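Glutamine synthetase (Streptomyces coelicolor, PDB 4BAX) belongs to the glutamine synthetase family, pairing a beta-grasp domain with a larger catalytic domain in a ten-chain assembly. Local coordinates at residues I113-T118 against A215-K220. Numbering follows the deposited sequence.
Sequences IEQEYT and ATLDPK
T118 and T216 form an antiparallel hydrogen-bonded pair, the one beta bridge between I113-T118 and A215-K220, with T118 N giving to T216 O at 3.1 Å in the carbonyl plane and T216 N returning to T118 O at 3.0 Å. Past T216 the A215-K220 segment leaves the strand, and from here on side chains and a water do the joining. The water accepts from T118 OG1 and donates to T216 O. With chi1 at -168° the T216 hydroxyl lies beside its own carbonyl carbon, from where OG1 accepts from D218 N at 3.2 Å in an ST turn, while CG2 lies 3.6 Å from T118 O. L217 reaches back toward the strand with both methyls. Its CD2 packs 3.5 Å from Y117 CB and also lies against E116 O, and the leucine crosses the Q115 side chain at about a right angle. Bent at chi2 (78°), Q115 brings its amide round so that NE2 donates to E116 O at 2.9 Å, with that oxygen almost in the amide plane. A319 O takes a second bond from NE2, and OE1 accepts from R201 NE, so both ends of this buried amide are held, which should keep it in this orientation. The Y117 ring leads away from the loop, its CD2 meeting A215 CB at 4.3 Å. Helix 190-210 packs beside these side chains, with L204 touching Y117 and A215, and L197 touching Q115. Strand 110-121 runs through the catalytic-domain sheet, bonded through Q115 and Y117 to strand 180-188 and through E114 to strand 231-236; strand 214-216, which follows the helix in the chain, adds its short antiparallel pairing at T118.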
loop_
_atom_site.group_PDB
_atom_site.type_symbol
_atom_site.label_atom_id
_atom_site.label_comp_id
_atom_site.label_asym_id
_atom_site.label_seq_id
_atom_site.Cartn_x
_atom_site.Cartn_y
_atom_site.Cartn_z
ATOM N N ILE A 113 -13.409 -33.764 28.653
ATOM C CA ILE A 113 -12.196 -33.011 28.329
ATOM C C ILE A 113 -12.473 -31.556 27.916
ATOM O O ILE A 113 -13.300 -31.275 27.033
ATOM C CB ILE A 113 -11.310 -33.766 27.279
ATOM C CG1 ILE A 113 -11.045 -35.204 27.781
ATOM C CG2 ILE A 113 -9.987 -33.042 27.040
ATOM C CD1 ILE A 113 -10.377 -36.097 26.787
ATOM N N GLU A 114 -11.788 -30.631 28.590
ATOM C CA GLU A 114 -11.933 -29.217 28.293
ATOM C C GLU A 114 -10.735 -28.833 27.414
ATOM O O GLU A 114 -9.605 -28.658 27.885
ATOM C CB GLU A 114 -11.941 -28.424 29.593
ATOM C CG GLU A 114 -12.969 -28.970 30.617
ATOM C CD GLU A 114 -12.971 -28.209 31.945
ATOM O OE1 GLU A 114 -12.001 -27.455 32.216
ATOM O OE2 GLU A 114 -13.951 -28.354 32.717
ATOM N N GLN A 115 -11.005 -28.680 26.122
ATOM C CA GLN A 115 -9.947 -28.580 25.138
ATOM C C GLN A 115 -9.683 -27.154 24.750
ATOM O O GLN A 115 -10.533 -26.470 24.177
ATOM C CB GLN A 115 -10.328 -29.378 23.890
ATOM C CG GLN A 115 -9.423 -29.123 22.690
ATOM C CD GLN A 115 -8.065 -29.848 22.768
ATOM O OE1 GLN A 115 -7.974 -31.095 22.646
ATOM N NE2 GLN A 115 -6.998 -29.063 22.939
ATOM N N GLU A 116 -8.474 -26.712 25.067
ATOM C CA GLU A 116 -8.095 -25.348 24.779
ATOM C C GLU A 116 -7.262 -25.249 23.499
ATOM O O GLU A 116 -6.581 -26.202 23.098
ATOM C CB GLU A 116 -7.335 -24.749 25.972
ATOM C CG GLU A 116 -8.197 -24.647 27.243
ATOM C CD GLU A 116 -7.457 -24.041 28.442
ATOM O OE1 GLU A 116 -6.201 -24.030 28.438
ATOM O OE2 GLU A 116 -8.145 -23.547 29.376
ATOM N N TYR A 117 -7.317 -24.078 22.871
ATOM C CA TYR A 117 -6.536 -23.812 21.680
ATOM C C TYR A 117 -6.387 -22.320 21.503
ATOM O O TYR A 117 -7.210 -21.554 22.012
ATOM C CB TYR A 117 -7.187 -24.435 20.449
ATOM C CG TYR A 117 -8.611 -23.949 20.210
ATOM C CD1 TYR A 117 -9.685 -24.486 20.913
ATOM C CD2 TYR A 117 -8.881 -22.950 19.290
ATOM C CE1 TYR A 117 -10.974 -24.047 20.701
ATOM C CE2 TYR A 117 -10.180 -22.509 19.076
ATOM C CZ TYR A 117 -11.216 -23.062 19.779
ATOM O OH TYR A 117 -12.497 -22.611 19.549
ATOM N N THR A 118 -5.393 -21.919 20.717
ATOM C CA THR A 118 -5.127 -20.505 20.455
ATOM C C THR A 118 -5.096 -20.239 18.954
ATOM O O THR A 118 -4.448 -20.985 18.207
ATOM C CB THR A 118 -3.789 -20.060 21.117
ATOM O OG1 THR A 118 -3.713 -20.588 22.457
ATOM C CG2 THR A 118 -3.676 -18.533 21.160
ATOM N N ALA A 215 -5.193 -22.664 14.093
ATOM C CA ALA A 215 -5.369 -23.018 15.484
ATOM C C ALA A 215 -4.176 -23.865 15.903
ATOM O O ALA A 215 -3.644 -24.640 15.101
ATOM C CB ALA A 215 -6.670 -23.787 15.680
ATOM N N THR A 216 -3.734 -23.675 17.143
ATOM C CA THR A 216 -2.634 -24.455 17.690
ATOM C C THR A 216 -2.984 -25.027 19.048
ATOM O O THR A 216 -3.719 -24.394 19.819
ATOM C CB THR A 216 -1.305 -23.645 17.740
ATOM O OG1 THR A 216 -0.219 -24.544 18.016
ATOM C CG2 THR A 216 -1.353 -22.626 18.834
ATOM N N LEU A 217 -2.497 -26.240 19.310
ATOM C CA LEU A 217 -2.689 -26.885 20.601
ATOM C C LEU A 217 -1.370 -26.807 21.374
ATOM O O LEU A 217 -1.173 -27.545 22.336
ATOM C CB LEU A 217 -3.155 -28.333 20.453
ATOM C CG LEU A 217 -4.527 -28.539 19.806
ATOM C CD1 LEU A 217 -5.060 -30.017 19.932
ATOM C CD2 LEU A 217 -5.520 -27.535 20.366
ATOM N N ASP A 218 -0.487 -25.897 20.948
ATOM C CA ASP A 218 0.763 -25.625 21.661
ATOM C C ASP A 218 0.403 -25.165 23.075
ATOM O O ASP A 218 -0.449 -24.304 23.253
ATOM C CB ASP A 218 1.617 -24.564 20.927
ATOM C CG ASP A 218 2.378 -25.138 19.704
ATOM O OD1 ASP A 218 2.360 -26.373 19.507
ATOM O OD2 ASP A 218 2.991 -24.356 18.929
ATOM N N PRO A 219 1.046 -25.759 24.085
ATOM C CA PRO A 219 0.764 -25.535 25.513
ATOM C C PRO A 219 1.114 -24.141 26.004
ATOM O O PRO A 219 0.451 -23.641 26.910
ATOM C CB PRO A 219 1.632 -26.588 26.220
ATOM C CG PRO A 219 2.689 -26.928 25.247
ATOM C CD PRO A 219 2.102 -26.763 23.873
ATOM N N LYS A 220 2.149 -23.540 25.428
ATOM C CA LYS A 220 2.544 -22.182 25.765
ATOM C C LYS A 220 2.882 -21.372 24.500
ATOM O O LYS A 220 4.047 -21.080 24.237
ATOM C CB LYS A 220 3.752 -22.219 26.724
ATOM C CG LYS A 220 4.103 -20.903 27.431
ATOM C CD LYS A 220 3.181 -20.641 28.615
ATOM C CE LYS A 220 3.673 -19.461 29.463
ATOM N NZ LYS A 220 2.583 -18.826 30.272
HETATM O O HOH W 1 -2.376 -23.162 22.303
#